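Local coordinates for protein voltage-sensor containing phosphatase (Ciona intestinalis, PDB 3V0D) that probably dephosphorylates membrane phosphoinositides in response to voltage, through a tensin-type phosphatase domain coupled to a PTEN-like C2 domain, at residues 68-73 against 107-112; 78-81 against 86-89; 224-227 against 232-235; 283-286 against 290-293. The protein carries 1 engineered substitution. One frame throughout, in Å; residues are numbered along the deposited sequence. Where two conformers were deposited one is given.

Interaction 1: residues 68-73 against 107-112; sequences RIYNLC and IDDAKV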
# COMPACT_ATOMS: atom_id res chain seq x y z
N ARG A 68 3.23 -20.93 -8.56
CA ARG A 68 2.12 -20.03 -8.83
C ARG A 68 2.69 -18.62 -8.83
O ARG A 68 3.45 -18.26 -7.91
CB ARG A 68 1.01 -20.20 -7.80
CG ARG A 68 -0.29 -19.51 -8.11
CD ARG A 68 -1.40 -20.21 -7.36
NE ARG A 68 -2.73 -19.67 -7.60
CZ ARG A 68 -3.40 -19.86 -8.74
NH1 ARG A 68 -2.83 -20.54 -9.73
NH2 ARG A 68 -4.62 -19.36 -8.86
N ILE A 69 2.32 -17.84 -9.83
CA ILE A 69 2.81 -16.46 -10.00
C ILE A 69 1.69 -15.49 -9.65
O ILE A 69 0.56 -15.67 -10.11
CB ILE A 69 3.22 -16.21 -11.47
CG1 ILE A 69 4.14 -17.33 -12.02
CG2 ILE A 69 3.84 -14.81 -11.63
CD1 ILE A 69 5.45 -17.49 -11.28
N TYR A 70 2.03 -14.45 -8.88
CA TYR A 70 1.09 -13.39 -8.55
C TYR A 70 1.58 -12.08 -9.14
O TYR A 70 2.67 -11.60 -8.79
CB TYR A 70 0.95 -13.28 -7.02
CG TYR A 70 0.34 -14.51 -6.40
CD1 TYR A 70 1.12 -15.58 -6.01
CD2 TYR A 70 -1.05 -14.62 -6.26
CE1 TYR A 70 0.56 -16.73 -5.46
CE2 TYR A 70 -1.63 -15.78 -5.73
CZ TYR A 70 -0.81 -16.82 -5.34
OH TYR A 70 -1.33 -17.97 -4.79
N ASN A 71 0.77 -11.53 -10.05
CA ASN A 71 1.05 -10.23 -10.66
C ASN A 71 0.22 -9.19 -9.92
O ASN A 71 -1.01 -9.20 -10.03
CB ASN A 71 0.68 -10.27 -12.15
CG ASN A 71 0.79 -8.91 -12.79
OD1 ASN A 71 1.28 -7.95 -12.19
ND2 ASN A 71 0.33 -8.80 -14.02
N LEU A 72 0.89 -8.31 -9.19
CA LEU A 72 0.22 -7.31 -8.34
C LEU A 72 0.01 -5.98 -9.05
O LEU A 72 -0.40 -5.00 -8.42
CB LEU A 72 1.00 -7.10 -7.07
CG LEU A 72 0.82 -8.13 -5.96
CD1 LEU A 72 0.79 -9.57 -6.43
CD2 LEU A 72 1.81 -7.89 -4.87
N CYS A 73 0.27 -5.91 -10.36
CA CYS A 73 0.21 -4.61 -11.05
C CYS A 73 -1.14 -4.38 -11.69
O CYS A 73 -1.54 -5.09 -12.62
CB CYS A 73 1.25 -4.56 -12.17
SG CYS A 73 2.94 -4.77 -11.62
N ILE A 107 -4.83 -14.29 0.02
CA ILE A 107 -4.34 -15.16 1.09
C ILE A 107 -4.99 -16.54 0.96
O ILE A 107 -4.31 -17.55 1.08
CB ILE A 107 -4.58 -14.53 2.48
CG1 ILE A 107 -3.64 -13.32 2.69
CG2 ILE A 107 -4.42 -15.56 3.60
CD1 ILE A 107 -2.13 -13.67 2.83
N ASP A 108 -6.29 -16.59 0.69
CA ASP A 108 -6.92 -17.89 0.57
C ASP A 108 -6.44 -18.66 -0.66
O ASP A 108 -6.25 -19.88 -0.60
CB ASP A 108 -8.43 -17.81 0.56
CG ASP A 108 -9.04 -19.16 0.97
OD1 ASP A 108 -9.65 -19.83 0.14
OD2 ASP A 108 -8.84 -19.62 2.12
N ASP A 109 -6.24 -17.96 -1.78
CA ASP A 109 -5.71 -18.62 -2.96
C ASP A 109 -4.33 -19.22 -2.70
O ASP A 109 -4.06 -20.39 -3.03
CB ASP A 109 -5.69 -17.64 -4.13
CG ASP A 109 -5.10 -18.26 -5.39
OD1 ASP A 109 -3.87 -18.25 -5.56
OD2 ASP A 109 -5.88 -18.84 -6.19
N ALA A 110 -3.47 -18.44 -2.05
CA ALA A 110 -2.14 -18.91 -1.72
C ALA A 110 -2.20 -20.07 -0.71
O ALA A 110 -1.46 -21.05 -0.84
CB ALA A 110 -1.27 -17.76 -1.19
N LYS A 111 -3.09 -19.96 0.29
CA LYS A 111 -3.23 -21.04 1.28
C LYS A 111 -3.60 -22.36 0.61
O LYS A 111 -3.00 -23.40 0.91
CB LYS A 111 -4.19 -20.66 2.40
CG LYS A 111 -3.86 -21.38 3.71
CD LYS A 111 -4.58 -20.82 4.94
CE LYS A 111 -4.01 -21.37 6.30
NZ LYS A 111 -2.54 -21.09 6.64
N VAL A 112 -4.61 -22.33 -0.26
CA VAL A 112 -5.08 -23.54 -0.94
C VAL A 112 -3.94 -24.14 -1.77
O VAL A 112 -3.70 -25.34 -1.75
CB VAL A 112 -6.34 -23.24 -1.78
CG1 VAL A 112 -6.70 -24.40 -2.71
CG2 VAL A 112 -7.53 -22.94 -0.88
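Arg68, on a strand, reaches across to Asp109, on a nearly antiparallel helix, and a tyrosine shares the same carboxylate. From CB the arginine runs out extended as far as NE, with CG anti to the backbone N (chi1 -169°), a course that carries its polar end to the helix. CD is the first atom to come near, 3.6 Å from Asp109 OD1. NE then points straight at that oxygen: the bond from Arg68 NE to Asp109 OD1 is 2.7 Å long, opens 177° at the hydrogen, and uses the syn lone pair. Beyond CZ, Arg68 NH2 gives a more bent bond of 3.0 Å to Asp109 OD2, with OD2 tilted 20° out of the guanidinium plane. The result is a side-on, bidentate salt bridge between nearly coplanar groups. Tyr70 OH donates a further bond of 2.7 Å to Asp109 OD1, nearly along the C-O axis, with the ring turned almost perpendicular to the carboxylate. One oxygen thus takes two donors, which should stabilise its negative charge and limit rotation of the group. Tyr70 OH also passes 3.6 Å from Ala110 CB. Strand 67-73 lies within the phosphatase sheet between strands 87-92 and 121-125, and helix 100-115 packs against it; Phe106 meets the Tyr70 ring edge-to-face, while Trp140 of helix 131-143 touches Ala110.

Interaction 2: residues 78-81 against 86-89; sequences YDET and HVYR
Val87 and Glu80 cross obliquely, the valine lying against the aliphatic length of the glutamate. Glu80 CB sits 3.7 Å from Val87 CG2, and farther out Glu80 CD is 3.7 Å from Val87 CB. The glutamate keeps CG beside its backbone N (chi1 -63°) and extends beyond it, which lays the chain along the strand and brings the carboxylate past the valine. Tyr78 approaches Val87 from the opposite direction: CG2 of the valine lies at the ring edge, near its plane, and Tyr78 OH is 3.7 Å from Val87 CG1. That hydroxyl is bonded to His125, the residue that opens the P-loop signature of this phosphatase family. Residues 78-81 belong to the connection between the parallel neighbouring strands 67-73 and 87-92, and here the chain folds back over the second of them, with Asp79 OD1 accepting from Thr81 N in an Asx turn. Two waters join the polar edges; one of them donates to both Glu80 OE1 and Val87 O, each at 2.7 Å. Glu80 crosses Arg89 at about a right angle, and its OE2 touches the aliphatic Arg89 CG at 3.5 Å, whereas the guanidinium turns elsewhere and Arg89 NH2 bonds to Cys73 O.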
# COMPACT_ATOMS: atom_id res chain seq x y z
N TYR A 78 0.33 -9.53 -19.03
CA TYR A 78 1.23 -10.16 -19.98
C TYR A 78 0.58 -11.48 -20.42
O TYR A 78 -0.48 -11.85 -19.91
CB TYR A 78 2.65 -10.41 -19.42
CG TYR A 78 2.70 -10.96 -18.01
CD1 TYR A 78 2.51 -12.32 -17.74
CD2 TYR A 78 2.99 -10.13 -16.95
CE1 TYR A 78 2.57 -12.81 -16.43
CE2 TYR A 78 3.05 -10.60 -15.67
CZ TYR A 78 2.86 -11.94 -15.40
OH TYR A 78 2.94 -12.44 -14.13
N ASP A 79 1.23 -12.17 -21.36
CA ASP A 79 0.78 -13.48 -21.82
C ASP A 79 1.02 -14.53 -20.73
O ASP A 79 2.14 -15.04 -20.54
CB ASP A 79 1.54 -13.85 -23.10
CG ASP A 79 1.22 -15.24 -23.60
OD1 ASP A 79 0.31 -15.88 -23.04
OD2 ASP A 79 1.90 -15.68 -24.54
N GLU A 80 -0.04 -14.85 -19.99
CA GLU A 80 0.07 -15.75 -18.84
C GLU A 80 0.27 -17.19 -19.26
O GLU A 80 0.64 -18.03 -18.43
CB GLU A 80 -1.14 -15.59 -17.93
CG GLU A 80 -1.22 -14.18 -17.36
CD GLU A 80 -2.45 -13.90 -16.53
OE1 GLU A 80 -3.32 -14.79 -16.42
OE2 GLU A 80 -2.55 -12.78 -16.00
N THR A 81 0.03 -17.49 -20.54
CA THR A 81 0.31 -18.83 -21.04
C THR A 81 1.81 -19.13 -21.05
O THR A 81 2.20 -20.30 -21.00
CB THR A 81 -0.43 -19.08 -22.35
OG1 THR A 81 -1.84 -18.85 -22.11
CG2 THR A 81 -0.22 -20.51 -22.86
N HIS A 86 -0.52 -20.31 -14.86
CA HIS A 86 -0.47 -20.35 -13.39
C HIS A 86 -0.23 -18.96 -12.81
O HIS A 86 0.61 -18.79 -11.94
CB HIS A 86 0.66 -21.30 -12.95
CG HIS A 86 0.51 -22.69 -13.46
ND1 HIS A 86 -0.67 -23.40 -13.35
CD2 HIS A 86 1.38 -23.51 -14.10
CE1 HIS A 86 -0.52 -24.59 -13.89
NE2 HIS A 86 0.72 -24.69 -14.34
N VAL A 87 -0.97 -17.99 -13.29
CA VAL A 87 -0.83 -16.59 -12.87
C VAL A 87 -2.14 -16.13 -12.25
O VAL A 87 -3.20 -16.42 -12.78
CB VAL A 87 -0.44 -15.68 -14.05
CG1 VAL A 87 -0.19 -14.23 -13.56
CG2 VAL A 87 0.77 -16.22 -14.78
N TYR A 88 -2.02 -15.41 -11.14
CA TYR A 88 -3.15 -14.81 -10.43
C TYR A 88 -2.89 -13.31 -10.36
O TYR A 88 -1.83 -12.89 -9.91
CB TYR A 88 -3.23 -15.46 -9.06
CG TYR A 88 -4.36 -14.99 -8.16
CD1 TYR A 88 -5.45 -15.81 -7.93
CD2 TYR A 88 -4.30 -13.77 -7.48
CE1 TYR A 88 -6.47 -15.42 -7.07
CE2 TYR A 88 -5.32 -13.38 -6.62
CZ TYR A 88 -6.39 -14.20 -6.41
OH TYR A 88 -7.40 -13.84 -5.58
N ARG A 89 -3.85 -12.50 -10.77
CA ARG A 89 -3.68 -11.04 -10.75
C ARG A 89 -4.36 -10.41 -9.55
O ARG A 89 -5.51 -10.72 -9.23
CB ARG A 89 -4.24 -10.41 -12.05
CG ARG A 89 -3.37 -10.61 -13.32
CD ARG A 89 -3.72 -9.72 -14.48
NE ARG A 89 -3.34 -8.31 -14.25
CZ ARG A 89 -3.52 -7.32 -15.14
NH1 ARG A 89 -4.05 -7.58 -16.33
NH2 ARG A 89 -3.17 -6.05 -14.88
O HOH W 1 -3.07 -17.61 -15.90
O HOH W 2 -5.01 -15.08 -14.30

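Interaction 3: residues 224-227 against 232-235; sequences SMQI and QEVL
Gln226 and Glu233 both carry CG anti to the backbone N (chi1 -175° and 175°) and continue extended, so two long chains leave neighbouring strands and cross at about a right angle where their ends meet. Beneath them the backbones form a classic beta bulge in the hairpin of strands 223-229 and 232-238, at the edge of a four-stranded antiparallel sheet of the C2 domain. Val234 and Leu235 together face Ile227, the extra residue of the bulge being accommodated on the outer strand. Ile227 N donates to Leu235 O at 2.8 Å, and Ile227 O in turn accepts from Val234 N at 2.8 Å and, more weakly, from Leu235 N at 3.3 Å. The strands are strongly splayed here, their short axes running at 119°. On the inner side Ile227 and Leu235 lie side by side, pointing the same way, with Ile227 CD1 4.1 Å from Leu235 CD2; Val204 and Val260 of the facing sheet cover them. Val234 instead crosses Ile227, its CG2 meeting Ile227 CG2 at 3.8 Å. Over the other side of the sheet, Arg273 bonds to Gln226 OE1, which fixes the amide's rotation. Its nitrogen, Gln226 NE2, lies 2.8 Å from Glu233 OE2 and points at that oxygen's anti lone pair with a nearly straight hydrogen.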
# COMPACT_ATOMS: atom_id res chain seq x y z
N SER A 224 -6.89 21.09 -1.41
CA SER A 224 -8.15 20.43 -1.70
C SER A 224 -8.01 18.97 -1.27
O SER A 224 -6.90 18.46 -1.12
CB SER A 224 -8.53 20.56 -3.18
OG SER A 224 -7.48 20.14 -4.00
N MET A 225 -9.14 18.31 -1.09
CA MET A 225 -9.16 16.93 -0.60
C MET A 225 -10.13 16.13 -1.46
O MET A 225 -11.28 16.54 -1.64
CB MET A 225 -9.60 16.87 0.86
CG MET A 225 -9.57 15.48 1.45
SD MET A 225 -10.17 15.40 3.14
CE MET A 225 -11.93 15.61 2.86
N GLN A 226 -9.65 15.01 -1.99
CA GLN A 226 -10.46 14.11 -2.79
C GLN A 226 -10.62 12.80 -2.05
O GLN A 226 -9.64 12.22 -1.56
CB GLN A 226 -9.74 13.85 -4.11
CG GLN A 226 -10.54 13.01 -5.09
CD GLN A 226 -9.71 12.60 -6.27
OE1 GLN A 226 -8.63 12.03 -6.12
NE2 GLN A 226 -10.21 12.86 -7.49
N ILE A 227 -11.86 12.32 -1.98
CA ILE A 227 -12.15 11.00 -1.41
C ILE A 227 -12.49 10.05 -2.56
O ILE A 227 -13.34 10.37 -3.40
CB ILE A 227 -13.31 11.05 -0.39
CG1 ILE A 227 -13.04 12.11 0.69
CG2 ILE A 227 -13.58 9.65 0.18
CD1 ILE A 227 -14.10 12.21 1.77
N GLN A 232 -13.21 5.35 -7.86
CA GLN A 232 -13.95 6.52 -8.33
C GLN A 232 -13.89 7.63 -7.30
O GLN A 232 -14.00 7.36 -6.10
CB GLN A 232 -15.43 6.18 -8.58
CG GLN A 232 -15.71 5.06 -9.57
CD GLN A 232 -15.44 5.48 -11.00
OE1 GLN A 232 -15.62 6.65 -11.35
NE2 GLN A 232 -15.01 4.53 -11.83
N GLU A 233 -13.82 8.87 -7.76
CA GLU A 233 -14.01 10.00 -6.88
C GLU A 233 -15.43 10.01 -6.36
O GLU A 233 -16.40 9.94 -7.15
CB GLU A 233 -13.74 11.30 -7.61
CG GLU A 233 -14.04 12.54 -6.78
CD GLU A 233 -13.82 13.80 -7.54
OE1 GLU A 233 -14.82 14.39 -7.97
OE2 GLU A 233 -12.67 14.21 -7.74
N VAL A 234 -15.59 10.10 -5.04
CA VAL A 234 -16.90 10.23 -4.42
C VAL A 234 -17.11 11.59 -3.75
O VAL A 234 -18.25 11.94 -3.48
CB VAL A 234 -17.29 9.05 -3.50
CG1 VAL A 234 -17.27 7.73 -4.29
CG2 VAL A 234 -16.37 8.97 -2.31
N LEU A 235 -16.04 12.35 -3.49
CA LEU A 235 -16.19 13.72 -2.97
C LEU A 235 -14.93 14.51 -3.30
O LEU A 235 -13.81 13.96 -3.25
CB LEU A 235 -16.39 13.73 -1.45
CG LEU A 235 -16.85 15.06 -0.85
CD1 LEU A 235 -18.25 15.44 -1.33
CD2 LEU A 235 -16.80 15.03 0.66

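Interaction 4: residues 283-286 against 290-293; sequences RGYD and FYFW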
# COMPACT_ATOMS: atom_id res chain seq x y z
N ARG A 283 4.96 17.32 -5.07
CA ARG A 283 4.21 16.08 -5.16
C ARG A 283 5.13 14.88 -4.95
O ARG A 283 6.28 14.89 -5.38
CB ARG A 283 3.52 15.98 -6.51
CG ARG A 283 2.58 17.12 -6.82
CD ARG A 283 1.94 16.95 -8.19
NE ARG A 283 1.14 18.13 -8.50
CZ ARG A 283 0.39 18.29 -9.59
NH1 ARG A 283 0.31 17.33 -10.51
NH2 ARG A 283 -0.28 19.43 -9.76
N GLY A 284 4.62 13.86 -4.27
CA GLY A 284 5.33 12.60 -4.10
C GLY A 284 4.73 11.55 -5.00
O GLY A 284 4.46 11.81 -6.18
N TYR A 285 4.47 10.37 -4.45
CA TYR A 285 3.71 9.37 -5.17
C TYR A 285 2.28 9.85 -5.35
O TYR A 285 1.79 10.75 -4.65
CB TYR A 285 3.66 8.08 -4.35
CG TYR A 285 4.97 7.43 -4.01
CD1 TYR A 285 6.00 7.36 -4.94
CD2 TYR A 285 5.13 6.82 -2.78
CE1 TYR A 285 7.20 6.68 -4.64
CE2 TYR A 285 6.29 6.15 -2.46
CZ TYR A 285 7.33 6.09 -3.39
OH TYR A 285 8.48 5.40 -3.06
N ASP A 286 1.59 9.20 -6.28
CA ASP A 286 0.15 9.42 -6.47
C ASP A 286 -0.18 10.83 -6.96
O ASP A 286 -1.31 11.29 -6.82
CB ASP A 286 -0.67 9.04 -5.23
CG ASP A 286 -2.00 8.43 -5.60
OD1 ASP A 286 -2.01 7.27 -6.10
OD2 ASP A 286 -3.02 9.09 -5.37
N PHE A 290 0.24 14.65 -0.45
CA PHE A 290 0.12 13.60 0.56
C PHE A 290 -1.24 12.93 0.46
O PHE A 290 -2.20 13.55 0.00
CB PHE A 290 0.42 14.12 1.98
CG PHE A 290 -0.41 15.30 2.44
CD1 PHE A 290 -1.54 15.13 3.21
CD2 PHE A 290 0.02 16.61 2.18
CE1 PHE A 290 -2.29 16.22 3.68
CE2 PHE A 290 -0.72 17.69 2.60
CZ PHE A 290 -1.86 17.50 3.37
N TYR A 291 -1.28 11.66 0.86
CA TYR A 291 -2.51 10.86 0.70
C TYR A 291 -2.45 9.71 1.69
O TYR A 291 -1.40 9.46 2.30
CB TYR A 291 -2.68 10.35 -0.74
CG TYR A 291 -1.61 9.37 -1.23
CD1 TYR A 291 -1.91 8.01 -1.37
CD2 TYR A 291 -0.30 9.79 -1.52
CE1 TYR A 291 -0.97 7.11 -1.80
CE2 TYR A 291 0.65 8.90 -1.95
CZ TYR A 291 0.32 7.54 -2.07
OH TYR A 291 1.32 6.69 -2.49
N PHE A 292 -3.56 8.98 1.84
CA PHE A 292 -3.54 7.78 2.67
C PHE A 292 -4.78 6.94 2.38
O PHE A 292 -5.79 7.44 1.89
CB PHE A 292 -3.45 8.11 4.19
CG PHE A 292 -4.53 9.00 4.68
CD1 PHE A 292 -5.77 8.49 5.08
CD2 PHE A 292 -4.28 10.37 4.81
CE1 PHE A 292 -6.74 9.34 5.59
CE2 PHE A 292 -5.25 11.22 5.34
CZ PHE A 292 -6.48 10.72 5.70
N TRP A 293 -4.70 5.67 2.80
CA TRP A 293 -5.82 4.74 2.79
C TRP A 293 -6.22 4.35 4.19
O TRP A 293 -5.37 4.20 5.08
CB TRP A 293 -5.44 3.46 2.08
CG TRP A 293 -5.21 3.56 0.61
CD1 TRP A 293 -4.10 4.02 -0.05
CD2 TRP A 293 -6.09 3.09 -0.40
NE1 TRP A 293 -4.24 3.85 -1.41
CE2 TRP A 293 -5.46 3.28 -1.64
CE3 TRP A 293 -7.37 2.50 -0.37
CZ2 TRP A 293 -6.05 2.89 -2.84
CZ3 TRP A 293 -7.95 2.11 -1.55
CH2 TRP A 293 -7.28 2.31 -2.78
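Tyr291 lifts its ring from the strand against Tyr285 and Asp286 of the preceding loop, and the close packing is confined to those three residues. Asp286 CB rests over one face of the ring, 3.6 Å from the centroid of Tyr291 and 15° off the normal, a CH-pi contact displaced toward the rim. The Asp286 carboxylate is roughly stacked on that ring, its plane inclined by 24°. Farther out, the Tyr291 hydroxyl passes beside the base of the other tyrosine: Tyr291 OH is 3.3 Å from Tyr285 CB, and Tyr291 CE2 lies 3.9 Å from the same carbon. The ring is held there with CG between its backbone N and carbonyl carbon (chi1 65°), which turns it up toward the loop. Asp286 adopts a left-handed backbone conformation; its OD2 pairs with Arg273 and its OD1 with Lys271 of strand 269-276, OD1 also accepting from Asn96, a set of partners that probably keeps it ionised and fixes the plane above Tyr291.

Looser ground begins along the loop before these residues. Gly284 is exposed to solvent, and the side chain of Arg283 leads away from residues 290-293, its NH1 bonding to Asn287. The Tyr285 ring leads away from the strand and stacks on His95, while its OH is hydrogen-bonded to Lys316. Since Tyr291 OH bonds to His95 O and Asp286 to Asn96, the contact belongs to the junction where a PTEN-type C2 domain packs against its phosphatase domain.

The contacts fall into two domains. Interactions 1 and 2 lie in the phosphatase domain, their centres 11 Å apart, with interaction 2 nested inside the loop closed by interaction 1; they share a sheet through parallel strands 67-73 and 87-92, joined where Ile69 pairs with His86 and Tyr88. Interactions 3 and 4 follow in series in the C2 domain, centres 13 Å apart, at opposite edges of one antiparallel sheet, the first in the hairpin 223-229/232-238, the second where a loop meets strand 290-295, both leaning on Arg273. Interaction 4 reaches back to the phosphatase, though about 26 Å from interaction 1, centre to centre. The set spans the phosphatase sheet, the domain junction and the C2 sheet.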